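Local coordinates for fibronectin-binding protein (Streptococcus pyogenes, PDB 5A0L), which probably attaches the bacterium to host tissue by covalent bonding through an internal thioester in its N-terminal adhesin domain, at residues K97-V102 with W132-S137; T127-W132 with A138-V143. One frame throughout, in Å; residues are numbered along the deposited sequence. Where two conformers were deposited one is given.

Contact 1. Residues K97-V102 with W132-S137; sequences KNILNV and WYYSDS
Tyr134 extends from helix 120-135 and lays one face of its phenol ring against Asn98 of helix 92-105. Asn98 CB sits over that face as a CH-pi donor, 3.8 Å from the Tyr134 ring centroid and shifted toward the rim. The amide then continues over the rim in a shallow tilt, its plane 29° from the ring plane, bringing Asn98 ND2 within 3.4 Å of Tyr134 CE1; the two side chains cross at about a right angle. Tyr134 CG is anti to its own carbonyl carbon (chi1 -72°), which sends the ring across to the facing helix. Across these segments Tyr134 is the residue that reaches from helix 120-135 to helix 92-105 of the thioester domain, and no hydrogen bond joins them. Ile99 runs antiparallel alongside it, with Ile99 CG1 4.0 Å from Tyr134 CB. Val102 crosses the Tyr134 side chain at a slant, its CG2 methyl 3.7 Å from Tyr134 CE2, and also packs on Ala130 and Ile131. On the opposite face of the phenol, Tyr133 CD2 lies 3.7 Å above the centre of the Tyr134 ring, and Tyr133 in turn makes a cation-pi contact with Arg86.

Contact 2. Residues T127-W132 with A138-V143; sequences TQNAIW and APLNDV
Ala138 returns to the end of the helix it has just left, its backbone N donating to Trp132 O at 3.2 Å. The N-H points almost straight at the oxygen (171°), yet it arrives from above the carbonyl plane, 35° out of it. The Ala138 methyl settles beside the same group, with Ala138 CB 3.6 Å from Trp132 O, and Ala138 CB also faces Trp132 CB at 4.3 Å. Two residues on, Leu140 reaches back over the helix flank to the turn before Trp132 and sets CD1 3.8 Å from Asn129 O. Its other methyl comes close to the Asn129 amide, Leu140 CD2 lying 4.3 Å from Asn129 OD1, while Asn129 ND2 is bonded to Leu125 O in the preceding turn.

The chain reverses here at the C-terminal end of helix 120-135. Trp132 O serves both the last turn, through Asp136 N, and the departing loop, through Ala138 N; Ser137 between them has a left-handed backbone conformation. Leu140 also has a left-handed backbone conformation, and its side chain leaves the backbone toward the helix.

Farther out, the Trp132 indole leads away from the loop toward Leu52, Phe56 and Cys49. Gln128 NE2 lies 3.2 Å above the Trp132 ring plane, toward its rim, and its position is fixed by a hydrogen bond to Cys49 O on strand 45-49. Cys49 is the chain's one cysteine, and so probably the cysteine of the internal thioester.

Both contacts draw on helix 120-135, and Trp132, common to their ranges, takes part only in contact 2. Contact 1 is a buried helix-helix interface, contact 2 a surface one between the helix end and the loop that follows. The first rests on a tyrosine ring packed against an asparagine side chain and aliphatic groups; the second combines a backbone hydrogen bond with methyl groups resting on main-chain carbonyls. They touch directly: Tyr133 CD1 lies 3.2 Å from Ala138 O, so the residue behind the phenol of contact 1 also borders the loop of contact 2. In the interior, Val102 CG1 packs 3.7 Å from Ala130 CB, joining helix 92-105 to the turn of helix 120-135 before Tyr134, where Ala130 also meets helix 158-172.

Contact 1. Residues K97-V102 with W132-S137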
loop_
_atom_site.group_PDB
_atom_site.type_symbol
_atom_site.label_atom_id
_atom_site.label_comp_id
_atom_site.label_asym_id
_atom_site.label_seq_id
_atom_site.Cartn_x
_atom_site.Cartn_y
_atom_site.Cartn_z
ATOM N N LYS A 97 2.979 -11.127 9.675
ATOM C CA LYS A 97 2.718 -10.259 10.831
ATOM C C LYS A 97 3.200 -8.841 10.547
ATOM O O LYS A 97 2.518 -7.860 10.868
ATOM C CB LYS A 97 3.456 -10.807 12.085
ATOM C CG LYS A 97 3.399 -9.924 13.355
ATOM C CD LYS A 97 4.262 -10.446 14.507
ATOM C CE LYS A 97 5.714 -10.092 14.271
ATOM N NZ LYS A 97 6.515 -10.578 15.418
ATOM N N ASN A 98 4.377 -8.709 9.958
ATOM C CA ASN A 98 4.954 -7.421 9.673
ATOM C C ASN A 98 4.070 -6.601 8.742
ATOM O O ASN A 98 3.767 -5.436 9.009
ATOM C CB ASN A 98 6.374 -7.543 9.124
ATOM C CG ASN A 98 7.385 -7.935 10.164
ATOM O OD1 ASN A 98 7.211 -7.717 11.368
ATOM N ND2 ASN A 98 8.485 -8.469 9.690
ATOM N N ILE A 99 3.645 -7.210 7.640
ATOM C CA ILE A 99 2.843 -6.496 6.668
ATOM C C ILE A 99 1.459 -6.165 7.252
ATOM O O ILE A 99 0.978 -5.020 7.047
ATOM C CB ILE A 99 2.774 -7.285 5.359
ATOM C CG1 ILE A 99 4.158 -7.222 4.655
ATOM C CG2 ILE A 99 1.661 -6.778 4.439
ATOM C CD1 ILE A 99 4.369 -8.183 3.534
ATOM N N LEU A 100 0.828 -7.122 7.933
ATOM C CA LEU A 100 -0.478 -6.827 8.525
ATOM C C LEU A 100 -0.423 -5.643 9.487
ATOM O O LEU A 100 -1.308 -4.792 9.493
ATOM C CB LEU A 100 -1.050 -8.046 9.220
ATOM C CG LEU A 100 -1.409 -9.263 8.412
ATOM C CD1 LEU A 100 -1.889 -10.387 9.294
ATOM C CD2 LEU A 100 -2.415 -8.960 7.363
ATOM N N ASN A 101 0.630 -5.601 10.323
ATOM C CA ASN A 101 0.732 -4.538 11.286
ATOM C C ASN A 101 1.040 -3.195 10.640
ATOM O O ASN A 101 0.560 -2.154 11.121
ATOM C CB ASN A 101 1.692 -4.895 12.416
ATOM C CG ASN A 101 1.046 -5.773 13.469
ATOM O OD1 ASN A 101 0.463 -5.261 14.443
ATOM N ND2 ASN A 101 1.109 -7.089 13.286
ATOM N N VAL A 102 1.820 -3.174 9.558
ATOM C CA VAL A 102 2.000 -1.935 8.813
ATOM C C VAL A 102 0.668 -1.372 8.306
ATOM O O VAL A 102 0.334 -0.199 8.506
ATOM C CB VAL A 102 2.974 -2.114 7.632
ATOM C CG1 VAL A 102 2.910 -0.937 6.670
ATOM C CG2 VAL A 102 4.383 -2.309 8.158
ATOM N N TRP A 132 6.880 -1.026 0.882
ATOM C CA TRP A 132 8.041 -1.328 0.052
ATOM C C TRP A 132 9.253 -1.728 0.883
ATOM O O TRP A 132 10.099 -2.506 0.397
ATOM C CB TRP A 132 8.354 -0.149 -0.850
ATOM C CG TRP A 132 7.413 0.046 -1.999
ATOM C CD1 TRP A 132 6.692 -0.903 -2.642
ATOM C CD2 TRP A 132 7.157 1.272 -2.681
ATOM N NE1 TRP A 132 5.989 -0.361 -3.698
ATOM C CE2 TRP A 132 6.253 0.980 -3.731
ATOM C CE3 TRP A 132 7.571 2.592 -2.497
ATOM C CZ2 TRP A 132 5.805 1.963 -4.617
ATOM C CZ3 TRP A 132 7.117 3.562 -3.372
ATOM C CH2 TRP A 132 6.237 3.237 -4.406
ATOM N N TYR A 133 9.361 -1.242 2.108
ATOM C CA TYR A 133 10.410 -1.718 3.021
ATOM C C TYR A 133 10.317 -3.243 3.151
ATOM O O TYR A 133 11.366 -3.930 3.212
ATOM C CB TYR A 133 10.233 -1.028 4.381
ATOM C CG TYR A 133 11.241 -1.422 5.424
ATOM C CD1 TYR A 133 12.503 -0.830 5.448
ATOM C CD2 TYR A 133 10.922 -2.336 6.431
ATOM C CE1 TYR A 133 13.422 -1.171 6.455
ATOM C CE2 TYR A 133 11.828 -2.679 7.426
ATOM C CZ TYR A 133 13.080 -2.098 7.420
ATOM O OH TYR A 133 13.978 -2.443 8.406
ATOM N N TYR A 134 9.118 -3.781 3.168
ATOM C CA TYR A 134 8.923 -5.221 3.304
ATOM C C TYR A 134 8.799 -5.968 1.985
ATOM O O TYR A 134 9.223 -7.122 1.902
ATOM C CB TYR A 134 7.735 -5.528 4.219
ATOM C CG TYR A 134 8.005 -5.248 5.681
ATOM C CD1 TYR A 134 8.905 -6.042 6.412
ATOM C CD2 TYR A 134 7.424 -4.168 6.338
ATOM C CE1 TYR A 134 9.207 -5.762 7.722
ATOM C CE2 TYR A 134 7.696 -3.918 7.691
ATOM C CZ TYR A 134 8.605 -4.704 8.369
ATOM O OH TYR A 134 8.898 -4.490 9.679
ATOM N N SER A 135 8.169 -5.398 0.961
ATOM C CA SER A 135 7.947 -6.119 -0.297
ATOM C C SER A 135 9.196 -6.149 -1.184
ATOM O O SER A 135 9.381 -7.122 -1.955
ATOM C CB SER A 135 6.791 -5.497 -1.107
ATOM O OG SER A 135 7.059 -4.169 -1.510
ATOM N N ASP A 136 9.981 -5.083 -1.135
ATOM C CA ASP A 136 11.127 -4.878 -2.014
ATOM C C ASP A 136 12.431 -4.641 -1.269
ATOM O O ASP A 136 13.445 -4.334 -1.877
ATOM C CB ASP A 136 10.816 -3.739 -3.016
ATOM C CG ASP A 136 9.789 -4.157 -4.032
ATOM O OD1 ASP A 136 10.199 -4.806 -5.036
ATOM O OD2 ASP A 136 8.579 -3.913 -3.850
ATOM N N SER A 137 12.384 -4.809 0.061
ATOM C CA SER A 137 13.572 -4.562 0.875
ATOM C C SER A 137 14.147 -3.179 0.589
ATOM O O SER A 137 15.343 -2.977 0.601
ATOM C CB SER A 137 14.611 -5.677 0.728
ATOM O OG SER A 137 14.053 -6.915 1.117
#

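Contact 2. Residues T127-W132 with A138-V143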
loop_
_atom_site.group_PDB
_atom_site.type_symbol
_atom_site.label_atom_id
_atom_site.label_comp_id
_atom_site.label_asym_id
_atom_site.label_seq_id
_atom_site.Cartn_x
_atom_site.Cartn_y
_atom_site.Cartn_z
ATOM N N THR A 127 2.562 5.162 4.044
ATOM C CA THR A 127 2.229 3.756 4.178
ATOM C C THR A 127 2.832 2.959 3.030
ATOM O O THR A 127 3.349 1.852 3.222
ATOM C CB THR A 127 0.714 3.552 4.250
ATOM O OG1 THR A 127 0.158 4.381 5.297
ATOM C CG2 THR A 127 0.351 2.137 4.544
ATOM N N GLN A 128 2.774 3.532 1.835
ATOM C CA GLN A 128 3.332 2.892 0.640
ATOM C C GLN A 128 4.828 2.648 0.816
ATOM O O GLN A 128 5.348 1.589 0.414
ATOM C CB GLN A 128 3.074 3.798 -0.569
ATOM C CG GLN A 128 3.622 3.234 -1.890
ATOM C CD GLN A 128 2.927 1.974 -2.295
ATOM O OE1 GLN A 128 1.834 2.002 -2.882
ATOM N NE2 GLN A 128 3.528 0.824 -1.944
ATOM N N ASN A 129 5.540 3.606 1.382
ATOM C CA ASN A 129 6.959 3.421 1.623
ATOM C C ASN A 129 7.222 2.327 2.662
ATOM O O ASN A 129 8.176 1.547 2.496
ATOM C CB ASN A 129 7.621 4.733 2.033
ATOM C CG ASN A 129 8.043 5.553 0.844
ATOM O OD1 ASN A 129 9.127 5.344 0.313
ATOM N ND2 ASN A 129 7.187 6.432 0.369
ATOM N N ALA A 130 6.390 2.227 3.701
ATOM C CA ALA A 130 6.548 1.173 4.675
ATOM C C ALA A 130 6.288 -0.184 4.055
ATOM O O ALA A 130 6.947 -1.191 4.403
ATOM C CB ALA A 130 5.642 1.422 5.873
ATOM N N ILE A 131 5.333 -0.265 3.136
ATOM C CA ILE A 131 5.081 -1.541 2.454
ATOM C C ILE A 131 6.294 -1.959 1.610
ATOM O O ILE A 131 6.715 -3.118 1.649
ATOM C CB ILE A 131 3.768 -1.499 1.622
ATOM C CG1 ILE A 131 2.560 -1.469 2.582
ATOM C CG2 ILE A 131 3.677 -2.666 0.633
ATOM C CD1 ILE A 131 2.446 -2.664 3.496
ATOM N N TRP A 132 6.880 -1.026 0.882
ATOM C CA TRP A 132 8.041 -1.328 0.052
ATOM C C TRP A 132 9.253 -1.728 0.883
ATOM O O TRP A 132 10.099 -2.506 0.397
ATOM C CB TRP A 132 8.354 -0.149 -0.850
ATOM C CG TRP A 132 7.413 0.046 -1.999
ATOM C CD1 TRP A 132 6.692 -0.903 -2.642
ATOM C CD2 TRP A 132 7.157 1.272 -2.681
ATOM N NE1 TRP A 132 5.989 -0.361 -3.698
ATOM C CE2 TRP A 132 6.253 0.980 -3.731
ATOM C CE3 TRP A 132 7.571 2.592 -2.497
ATOM C CZ2 TRP A 132 5.805 1.963 -4.617
ATOM C CZ3 TRP A 132 7.117 3.562 -3.372
ATOM C CH2 TRP A 132 6.237 3.237 -4.406
ATOM N N ALA A 138 13.258 -2.191 0.430
ATOM C CA ALA A 138 13.718 -0.814 0.246
ATOM C C ALA A 138 14.442 -0.388 1.528
ATOM O O ALA A 138 13.901 -0.573 2.605
ATOM C CB ALA A 138 12.539 0.128 -0.006
ATOM N N PRO A 139 15.643 0.178 1.421
ATOM C CA PRO A 139 16.446 0.386 2.659
ATOM C C PRO A 139 15.948 1.357 3.748
ATOM O O PRO A 139 16.039 1.111 4.992
ATOM C CB PRO A 139 17.804 0.832 2.091
ATOM C CG PRO A 139 17.860 0.285 0.731
ATOM C CD PRO A 139 16.463 0.185 0.201
ATOM N N LEU A 140 15.440 2.461 3.289
ATOM C CA LEU A 140 14.966 3.535 4.223
ATOM C C LEU A 140 15.980 3.937 5.347
ATOM O O LEU A 140 15.631 4.000 6.533
ATOM C CB LEU A 140 13.575 3.221 4.853
ATOM C CG LEU A 140 12.461 3.034 3.815
ATOM C CD1 LEU A 140 11.158 2.689 4.521
ATOM C CD2 LEU A 140 12.289 4.288 2.964
ATOM N N ASN A 141 17.224 4.188 4.971
ATOM C CA ASN A 141 18.261 4.479 5.956
ATOM C C ASN A 141 18.467 5.975 6.234
ATOM O O ASN A 141 19.323 6.334 7.052
ATOM C CB ASN A 141 19.570 3.847 5.488
ATOM C CG ASN A 141 19.834 4.109 4.027
ATOM O OD1 ASN A 141 19.548 5.193 3.526
ATOM N ND2 ASN A 141 20.393 3.130 3.338
ATOM N N ASP A 142 17.668 6.828 5.589
ATOM C CA ASP A 142 17.807 8.282 5.661
ATOM C C ASP A 142 16.436 8.941 5.904
ATOM O O ASP A 142 16.120 9.972 5.280
ATOM C CB ASP A 142 18.341 8.728 4.279
ATOM C CG ASP A 142 19.276 9.870 4.342
ATOM O OD1 ASP A 142 20.090 9.900 5.286
ATOM O OD2 ASP A 142 19.242 10.701 3.395
ATOM N N VAL A 143 15.637 8.387 6.814
ATOM C CA VAL A 143 14.247 8.866 6.955
ATOM C C VAL A 143 14.203 10.349 7.344
ATOM O O VAL A 143 13.322 11.069 6.886
ATOM C CB VAL A 143 13.428 7.984 7.934
ATOM C CG1 VAL A 143 12.047 8.581 8.218
ATOM C CG2 VAL A 143 13.303 6.567 7.414
#